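Local coordinates for uncharacterized DUF3829-like protein (Bacteroides thetaiotaomicron, PDB 3RH3) that is of unknown function but forms an all-helical fold of the DUF3829-like family and is probably made as a lipoprotein, at residues E158-Q163 and T213-E218; M165-M170 and Q223-T228; G172-I177 and K230-D235. All blocks are in the same frame, centred on the assembly; numbering follows the deposited sequence. Where two conformers were deposited one is given.

Interaction 1. Residues E158-Q163 and T213-E218; sequences EPLKDQ and TGYDEE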
loop_
_atom_site.group_PDB
_atom_site.type_symbol
_atom_site.label_atom_id
_atom_site.label_comp_id
_atom_site.label_asym_id
_atom_site.label_seq_id
_atom_site.Cartn_x
_atom_site.Cartn_y
_atom_site.Cartn_z
ATOM N N GLU A 158 15.698 -0.651 22.436
ATOM C CA GLU A 158 14.335 -0.994 22.806
ATOM C C GLU A 158 14.262 -2.496 23.146
ATOM O O GLU A 158 14.609 -3.313 22.294
ATOM C CB GLU A 158 13.370 -0.592 21.668
ATOM C CG GLU A 158 11.872 -0.668 21.937
ATOM C CD GLU A 158 11.290 -0.333 23.298
ATOM O OE1 GLU A 158 11.508 0.797 23.793
ATOM O OE2 GLU A 158 10.634 -1.225 23.880
ATOM N N PRO A 159 13.839 -2.891 24.381
ATOM C CA PRO A 159 13.767 -4.337 24.715
ATOM C C PRO A 159 12.865 -5.157 23.780
ATOM O O PRO A 159 13.123 -6.340 23.599
ATOM C CB PRO A 159 13.201 -4.344 26.139
ATOM C CG PRO A 159 13.522 -2.999 26.678
ATOM C CD PRO A 159 13.433 -2.058 25.535
ATOM N N LEU A 160 11.835 -4.541 23.174
ATOM C CA LEU A 160 10.911 -5.241 22.276
ATOM C C LEU A 160 11.126 -4.883 20.805
ATOM O O LEU A 160 10.187 -4.984 19.988
ATOM C CB LEU A 160 9.456 -4.955 22.671
ATOM C CG LEU A 160 9.112 -5.155 24.130
ATOM C CD1 LEU A 160 7.826 -4.475 24.455
ATOM C CD2 LEU A 160 9.055 -6.635 24.489
ATOM N N LYS A 161 12.370 -4.531 20.451
ATOM C CA LYS A 161 12.779 -4.188 19.087
ATOM C C LYS A 161 12.276 -5.234 18.076
ATOM O O LYS A 161 11.577 -4.855 17.132
ATOM C CB LYS A 161 14.315 -4.063 19.017
ATOM C CG LYS A 161 14.893 -3.628 17.671
ATOM C CD LYS A 161 16.395 -3.840 17.646
ATOM C CE LYS A 161 16.994 -3.542 16.303
ATOM N NZ LYS A 161 17.724 -4.720 15.760
ATOM N N ASP A 162 12.581 -6.541 18.302
ATOM C CA ASP A 162 12.227 -7.641 17.392
ATOM C C ASP A 162 10.720 -7.701 17.136
ATOM O O ASP A 162 10.316 -7.839 15.978
ATOM C CB ASP A 162 12.717 -8.992 17.930
ATOM C CG ASP A 162 14.224 -9.171 18.062
ATOM O OD1 ASP A 162 14.978 -8.293 17.570
ATOM O OD2 ASP A 162 14.651 -10.202 18.641
ATOM N N GLN A 163 9.910 -7.577 18.226
ATOM C CA GLN A 163 8.455 -7.598 18.177
ATOM C C GLN A 163 7.938 -6.410 17.325
ATOM O O GLN A 163 7.143 -6.626 16.418
ATOM C CB GLN A 163 7.872 -7.568 19.612
ATOM C CG GLN A 163 8.063 -8.881 20.407
ATOM C CD GLN A 163 9.396 -9.061 21.130
ATOM O OE1 GLN A 163 10.425 -8.433 20.816
ATOM N NE2 GLN A 163 9.427 -10.010 22.061
ATOM N N THR A 213 10.866 -10.582 29.635
ATOM C CA THR A 213 10.310 -10.491 30.980
ATOM C C THR A 213 9.980 -9.024 31.312
ATOM O O THR A 213 10.775 -8.129 31.028
ATOM C CB THR A 213 11.302 -11.128 31.969
ATOM O OG1 THR A 213 11.543 -12.468 31.548
ATOM C CG2 THR A 213 10.784 -11.150 33.401
ATOM N N GLY A 214 8.798 -8.814 31.893
ATOM C CA GLY A 214 8.302 -7.501 32.299
ATOM C C GLY A 214 7.540 -6.739 31.231
ATOM O O GLY A 214 7.367 -5.521 31.353
ATOM N N TYR A 215 7.111 -7.432 30.159
ATOM C CA TYR A 215 6.390 -6.820 29.030
ATOM C C TYR A 215 5.207 -7.708 28.602
ATOM O O TYR A 215 4.931 -7.832 27.410
ATOM C CB TYR A 215 7.357 -6.546 27.837
ATOM C CG TYR A 215 8.492 -5.614 28.196
ATOM C CD1 TYR A 215 8.323 -4.234 28.161
ATOM C CD2 TYR A 215 9.716 -6.110 28.645
ATOM C CE1 TYR A 215 9.337 -3.369 28.576
ATOM C CE2 TYR A 215 10.744 -5.255 29.044
ATOM C CZ TYR A 215 10.549 -3.885 29.013
ATOM O OH TYR A 215 11.567 -3.048 29.407
ATOM N N ASP A 216 4.482 -8.293 29.581
ATOM C CA ASP A 216 3.339 -9.187 29.338
ATOM C C ASP A 216 2.160 -8.467 28.649
ATOM O O ASP A 216 1.459 -9.072 27.845
ATOM C CB ASP A 216 2.867 -9.834 30.652
ATOM C CG ASP A 216 3.930 -10.646 31.390
ATOM O OD1 ASP A 216 4.849 -11.183 30.721
ATOM O OD2 ASP A 216 3.843 -10.744 32.637
ATOM N N GLU A 217 1.960 -7.180 28.953
ATOM C CA GLU A 217 0.886 -6.377 28.371
ATOM C C GLU A 217 1.175 -6.154 26.902
ATOM O O GLU A 217 0.298 -6.376 26.071
ATOM C CB GLU A 217 0.750 -5.050 29.140
ATOM C CG GLU A 217 -0.260 -4.087 28.553
ATOM C CD GLU A 217 -0.366 -2.773 29.296
ATOM O OE1 GLU A 217 0.461 -2.512 30.201
ATOM O OE2 GLU A 217 -1.293 -2.000 28.970
ATOM N N GLU A 218 2.418 -5.784 26.578
ATOM C CA GLU A 218 2.878 -5.587 25.200
ATOM C C GLU A 218 2.848 -6.898 24.443
ATOM O O GLU A 218 2.440 -6.904 23.280
ATOM C CB GLU A 218 4.276 -4.981 25.172
ATOM C CG GLU A 218 4.351 -3.573 25.739
ATOM C CD GLU A 218 4.627 -3.411 27.226
ATOM O OE1 GLU A 218 4.288 -4.318 28.023
ATOM O OE2 GLU A 218 5.141 -2.333 27.599
#

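Interaction 2. Residues M165-M170 and Q223-T228; sequences MAMRKM and QSFLST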
loop_
_atom_site.group_PDB
_atom_site.type_symbol
_atom_site.label_atom_id
_atom_site.label_comp_id
_atom_site.label_asym_id
_atom_site.label_seq_id
_atom_site.Cartn_x
_atom_site.Cartn_y
_atom_site.Cartn_z
HETATM N N MSE A 165 9.648 -4.413 15.133
HETATM C CA MSE A 165 10.166 -4.589 13.763
HETATM C C MSE A 165 9.288 -5.575 12.985
HETATM O O MSE A 165 8.919 -5.312 11.848
HETATM C CB MSE A 165 11.631 -5.094 13.772
HETATM C CG MSE A 165 12.640 -4.092 14.326
HETATM SE SE MSE A 165 12.634 -2.381 13.414
HETATM C CE MSE A 165 13.480 -2.963 11.778
ATOM N N ALA A 166 8.936 -6.724 13.625
ATOM C CA ALA A 166 8.110 -7.749 12.982
ATOM C C ALA A 166 6.734 -7.200 12.599
ATOM O O ALA A 166 6.280 -7.394 11.461
ATOM C CB ALA A 166 7.955 -8.951 13.889
HETATM N N MSE A 167 6.084 -6.490 13.524
HETATM C CA MSE A 167 4.749 -5.941 13.260
HETATM C C MSE A 167 4.796 -4.931 12.132
HETATM O O MSE A 167 3.971 -5.016 11.228
HETATM C CB MSE A 167 4.139 -5.318 14.513
HETATM C CG MSE A 167 3.697 -6.337 15.506
HETATM SE SE MSE A 167 2.711 -5.576 17.003
HETATM C CE MSE A 167 4.214 -5.225 18.190
ATOM N N ARG A 168 5.764 -4.001 12.170
ATOM C CA ARG A 168 5.987 -3.023 11.110
ATOM C C ARG A 168 6.179 -3.715 9.734
ATOM O O ARG A 168 5.536 -3.316 8.772
ATOM C CB ARG A 168 7.201 -2.141 11.423
ATOM C CG ARG A 168 6.947 -1.118 12.494
ATOM C CD ARG A 168 8.052 -0.065 12.536
ATOM N NE ARG A 168 8.025 0.873 11.401
ATOM C CZ ARG A 168 7.174 1.892 11.275
ATOM N NH1 ARG A 168 6.235 2.103 12.192
ATOM N NH2 ARG A 168 7.248 2.699 10.223
ATOM N N LYS A 169 6.999 -4.749 9.648
ATOM C CA LYS A 169 7.228 -5.439 8.362
ATOM C C LYS A 169 5.961 -6.160 7.857
ATOM O O LYS A 169 5.621 -6.011 6.681
ATOM C CB LYS A 169 8.411 -6.411 8.417
ATOM C CG LYS A 169 8.872 -6.802 7.008
ATOM C CD LYS A 169 10.178 -7.521 6.963
ATOM C CE LYS A 169 10.615 -7.675 5.523
ATOM N NZ LYS A 169 12.039 -8.102 5.418
HETATM N N MSE A 170 5.226 -6.857 8.751
HETATM C CA MSE A 170 3.987 -7.572 8.404
HETATM C C MSE A 170 2.906 -6.614 7.950
HETATM O O MSE A 170 2.243 -6.905 6.960
HETATM C CB MSE A 170 3.505 -8.443 9.557
HETATM C CG MSE A 170 4.444 -9.652 9.759
HETATM SE SE MSE A 170 3.757 -10.884 11.052
HETATM C CE MSE A 170 4.484 -10.092 12.619
ATOM N N GLN A 223 0.641 -10.755 20.413
ATOM C CA GLN A 223 -0.053 -12.014 20.101
ATOM C C GLN A 223 -1.371 -11.724 19.375
ATOM O O GLN A 223 -1.666 -12.424 18.422
ATOM C CB GLN A 223 -0.314 -12.833 21.360
ATOM C CG GLN A 223 0.911 -13.490 21.985
ATOM C CD GLN A 223 0.579 -14.128 23.336
ATOM O OE1 GLN A 223 -0.240 -13.641 24.155
ATOM N NE2 GLN A 223 1.243 -15.235 23.612
ATOM N N SER A 224 -2.111 -10.650 19.766
ATOM C CA SER A 224 -3.357 -10.248 19.088
ATOM C C SER A 224 -3.061 -9.820 17.667
ATOM O O SER A 224 -3.817 -10.167 16.765
ATOM C CB SER A 224 -4.060 -9.120 19.830
ATOM O OG SER A 224 -4.578 -9.590 21.059
ATOM N N PHE A 225 -1.921 -9.116 17.456
ATOM C CA PHE A 225 -1.471 -8.714 16.119
ATOM C C PHE A 225 -1.278 -9.945 15.249
ATOM O O PHE A 225 -1.768 -9.967 14.123
ATOM C CB PHE A 225 -0.174 -7.866 16.163
ATOM C CG PHE A 225 0.300 -7.394 14.801
ATOM C CD1 PHE A 225 1.110 -8.203 14.005
ATOM C CD2 PHE A 225 -0.040 -6.130 14.329
ATOM C CE1 PHE A 225 1.524 -7.777 12.744
ATOM C CE2 PHE A 225 0.383 -5.703 13.072
ATOM C CZ PHE A 225 1.145 -6.541 12.277
ATOM N N LEU A 226 -0.577 -10.969 15.767
ATOM C CA LEU A 226 -0.322 -12.231 15.032
ATOM C C LEU A 226 -1.628 -12.918 14.636
ATOM O O LEU A 226 -1.771 -13.347 13.491
ATOM C CB LEU A 226 0.576 -13.194 15.854
ATOM C CG LEU A 226 1.952 -12.664 16.225
ATOM C CD1 LEU A 226 2.745 -13.676 17.024
ATOM C CD2 LEU A 226 2.735 -12.282 15.005
ATOM N N SER A 227 -2.587 -12.987 15.565
ATOM C CA SER A 227 -3.913 -13.566 15.354
ATOM C C SER A 227 -4.680 -12.807 14.233
ATOM O O SER A 227 -5.312 -13.449 13.401
ATOM C CB SER A 227 -4.697 -13.551 16.667
ATOM O OG SER A 227 -6.091 -13.723 16.463
ATOM N N THR A 228 -4.589 -11.461 14.211
ATOM C CA THR A 228 -5.208 -10.575 13.200
ATOM C C THR A 228 -4.566 -10.795 11.838
ATOM O O THR A 228 -5.244 -10.678 10.821
ATOM C CB THR A 228 -5.062 -9.098 13.633
ATOM O OG1 THR A 228 -5.522 -8.969 14.977
ATOM C CG2 THR A 228 -5.829 -8.129 12.731
#

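Interaction 3. Residues G172-I177 and K230-D235; sequences GTVQSI and KSFMND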
loop_
_atom_site.group_PDB
_atom_site.type_symbol
_atom_site.label_atom_id
_atom_site.label_comp_id
_atom_site.label_asym_id
_atom_site.label_seq_id
_atom_site.Cartn_x
_atom_site.Cartn_y
_atom_site.Cartn_z
ATOM N N GLY A 172 3.423 -3.736 6.484
ATOM C CA GLY A 172 3.857 -3.357 5.146
ATOM C C GLY A 172 3.472 -4.413 4.124
ATOM O O GLY A 172 2.927 -4.091 3.068
ATOM N N THR A 173 3.694 -5.694 4.454
ATOM C CA THR A 173 3.346 -6.824 3.570
ATOM C C THR A 173 1.828 -6.883 3.366
ATOM O O THR A 173 1.394 -7.047 2.224
ATOM C CB THR A 173 3.917 -8.135 4.111
ATOM O OG1 THR A 173 5.297 -7.927 4.415
ATOM C CG2 THR A 173 3.838 -9.264 3.090
ATOM N N VAL A 174 1.021 -6.635 4.445
ATOM C CA VAL A 174 -0.430 -6.644 4.348
ATOM C C VAL A 174 -0.886 -5.528 3.373
ATOM O O VAL A 174 -1.727 -5.767 2.487
ATOM C CB VAL A 174 -1.125 -6.544 5.742
ATOM C CG1 VAL A 174 -2.604 -6.176 5.608
ATOM C CG2 VAL A 174 -0.963 -7.844 6.537
ATOM N N GLN A 175 -0.309 -4.328 3.541
ATOM C CA GLN A 175 -0.595 -3.153 2.718
ATOM C C GLN A 175 -0.273 -3.465 1.232
ATOM O O GLN A 175 -1.075 -3.117 0.362
ATOM C CB GLN A 175 0.212 -1.960 3.240
ATOM C CG GLN A 175 0.146 -0.715 2.363
ATOM C CD GLN A 175 0.924 0.431 2.952
ATOM O OE1 GLN A 175 0.352 1.404 3.431
ATOM N NE2 GLN A 175 2.242 0.337 2.955
ATOM N N SER A 176 0.872 -4.131 0.953
ATOM C CA SER A 176 1.226 -4.545 -0.426
ATOM C C SER A 176 0.172 -5.530 -0.994
ATOM O O SER A 176 -0.260 -5.379 -2.145
ATOM C CB SER A 176 2.607 -5.197 -0.475
ATOM O OG SER A 176 3.616 -4.255 -0.156
ATOM N N ILE A 177 -0.269 -6.498 -0.167
ATOM C CA ILE A 177 -1.287 -7.480 -0.604
ATOM C C ILE A 177 -2.608 -6.758 -0.943
ATOM O O ILE A 177 -3.238 -7.074 -1.973
ATOM C CB ILE A 177 -1.499 -8.609 0.440
ATOM C CG1 ILE A 177 -0.196 -9.409 0.633
ATOM C CG2 ILE A 177 -2.627 -9.551 0.007
ATOM C CD1 ILE A 177 -0.108 -10.202 1.907
ATOM N N LYS A 230 -3.264 -13.745 10.780
ATOM C CA LYS A 230 -3.821 -15.043 10.327
ATOM C C LYS A 230 -5.259 -14.856 9.845
ATOM O O LYS A 230 -5.621 -15.431 8.843
ATOM C CB LYS A 230 -3.773 -16.122 11.419
ATOM C CG LYS A 230 -2.386 -16.420 11.958
ATOM C CD LYS A 230 -2.417 -17.106 13.327
ATOM C CE LYS A 230 -1.157 -16.807 14.101
ATOM N NZ LYS A 230 -1.274 -17.150 15.541
ATOM N N SER A 231 -6.057 -14.000 10.519
ATOM C CA SER A 231 -7.445 -13.726 10.115
ATOM C C SER A 231 -7.469 -13.037 8.785
ATOM O O SER A 231 -8.282 -13.374 7.937
ATOM C CB SER A 231 -8.157 -12.869 11.154
ATOM O OG SER A 231 -8.493 -13.728 12.218
ATOM N N PHE A 232 -6.560 -12.076 8.598
ATOM C CA PHE A 232 -6.422 -11.332 7.347
ATOM C C PHE A 232 -6.101 -12.299 6.234
ATOM O O PHE A 232 -6.694 -12.248 5.159
ATOM C CB PHE A 232 -5.347 -10.210 7.441
ATOM C CG PHE A 232 -5.012 -9.681 6.074
ATOM C CD1 PHE A 232 -5.883 -8.820 5.412
ATOM C CD2 PHE A 232 -3.898 -10.158 5.380
ATOM C CE1 PHE A 232 -5.609 -8.391 4.103
ATOM C CE2 PHE A 232 -3.637 -9.738 4.065
ATOM C CZ PHE A 232 -4.500 -8.865 3.435
HETATM N N MSE A 233 -5.160 -13.169 6.494
HETATM C CA MSE A 233 -4.706 -14.181 5.542
HETATM C C MSE A 233 -5.826 -15.159 5.112
HETATM O O MSE A 233 -5.895 -15.505 3.930
HETATM C CB MSE A 233 -3.511 -14.953 6.124
HETATM C CG MSE A 233 -2.230 -14.130 6.026
HETATM SE SE MSE A 233 -0.694 -15.054 6.743
HETATM C CE MSE A 233 -0.080 -15.854 5.225
ATOM N N ASN A 234 -6.717 -15.541 6.050
ATOM C CA ASN A 234 -7.851 -16.402 5.756
ATOM C C ASN A 234 -8.856 -15.661 4.876
ATOM O O ASN A 234 -9.367 -16.234 3.904
ATOM C CB ASN A 234 -8.520 -16.888 7.060
ATOM C CG ASN A 234 -7.669 -17.869 7.840
ATOM O OD1 ASN A 234 -6.836 -18.594 7.297
ATOM N ND2 ASN A 234 -7.871 -17.928 9.136
ATOM N N ASP A 235 -9.112 -14.385 5.207
ATOM C CA ASP A 235 -10.041 -13.533 4.468
ATOM C C ASP A 235 -9.485 -13.239 3.063
ATOM O O ASP A 235 -10.232 -13.314 2.093
ATOM C CB ASP A 235 -10.307 -12.224 5.237
ATOM C CG ASP A 235 -11.039 -12.364 6.568
ATOM O OD1 ASP A 235 -11.314 -13.526 6.994
ATOM O OD2 ASP A 235 -11.372 -11.317 7.174
#

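Interaction 1. Residues E158-Q163 and T213-E218
The type I turn closed by the 3.1 Å hydrogen bond from Lys161 N to Glu158 O carries at its two central positions Pro159 and Leu160, the residues that meet Tyr215. Proline suits the first of these because its ring already fixes the phi angle the turn needs (-58°). It comes up near the phenol end of Tyr215 at about a right angle, CG lying 3.4 Å from Tyr215 OH in a plain van der Waals contact. Leu160 takes the other end of the same side chain. Its CD1 rests 3.7 Å from Tyr215 CD1 while CD2 packs 3.8 Å from Tyr215 CB, and both methyls of the fork thus lie against the CB-CG end of the tyrosine from one side. CD1 also touches Glu218, 3.7 Å from its CB. Only the aliphatic part of that glutamate is used: a bend at chi2 (90°) turns the chain so that its carboxyl carbon lies in the ring plane at the edge of Tyr215, where a charged group can stay near solvent. Leu160 and Tyr215 stand at the N-cap positions of helices 161-181 and 216-240, and the contact joins these two helix starts at the protein surface, with Val212 of the preceding loop also touching Leu160.

Interaction 2. Residues M165-M170 and Q223-T228
Met167 and Phe225 face each other with CA atoms 7.4 Å apart, on helix segments whose axes approach to 11.0 Å and run in nearly the same direction, 23° apart. Phenylalanine is well suited to this spacing, since a flat ring carried on an extended side chain can span it. With CG anti to the backbone N (chi1 -178°), the Phe225 ring reaches across until CZ lies 3.4 Å from Met167 O, against the opposite backbone. Met167 lies over one ring face: its CG sits 3.6 Å from the ring centroid, a CH-pi contact displaced toward the rim. Its SE, the selenium of the selenomethionine used here, stands obliquely 4.2 Å from the same centroid and makes a Met-aromatic contact. This is packing between two helices of an all-alpha bundle, linked in the chain through helix 189-207, which also touches Met170 and Leu226. Were Phe225 cut back to an alanine, a gap would probably open between the helices, taking from Met167 the ring under its CG and SE and from Met170 one of its neighbours. Met170, likewise a selenomethionine, has CB in the ring plane at its edge, while its flexible chain carries CE round to lie 3.8 Å from Phe225 CE1 and 3.7 Å from Leu226 CD2. Beyond these two segments, Leu261 packs against Phe225, and Ala206 of helix 189-207 against Met170.

Interaction 3. Residues G172-I177 and K230-D235
Phe232 sets out from its helix toward Val174 and Ile177, and its ring does all the touching. From CB, chi1 of 167° places CG opposite the backbone N, which carries the ring across toward helix 161-181. Farther along, CD2 lies 3.9 Å from Val174 CG2, and CE2 is near both valine methyls and close to Ile177 CD1. At the tip, CZ meets both partners, with Val174 CG1 at 3.9 Å and Ile177 CG2 at 4.0 Å. CE1, on the other flank, also has Val174 CG1 near it. One methyl therefore serves most of the ring: Val174 CG1 stands over its centre, 3.9 Å from the centroid and only 7° off the normal, in a CH-pi contact. Beta-branched valine is apt here, for its short fork offers one methyl to the face and the other to the CD2 side. Ile177, a turn later, closes the ring edge with CG2 near the ring plane. Tyr257 meets the phenylalanine edge-to-face, and its hydroxyl is hydrogen-bonded to Asp235 OD2, which ties the aromatic pair to the same helix; Leu261 packs on both Val174 and Phe232. A ring with a valine methyl over its face and an isoleucine at its edge, between two helices, is ordinary interior packing of an all-alpha bundle.

How the interactions relate
All three contacts join helix 161-181 to helix 216-240, following the pair from its N-terminal ends inward. The centres of interactions 1 and 2 lie 13 Å apart and those of 2 and 3 lie 10 Å apart, while interactions 1 and 3 are separated by 23 Å. The setting changes from a surface contact at interaction 1 to buried contacts at interactions 2 and 3. The first helix supplies its three segments before the second supplies any, so the contacts interleave along the chain. Leu160, Met167 and Val174, like Glu218, Phe225 and Phe232, are seven residues apart, about two helical turns, which keeps one side of each helix facing the other within the DUF3829-like C-terminal domain.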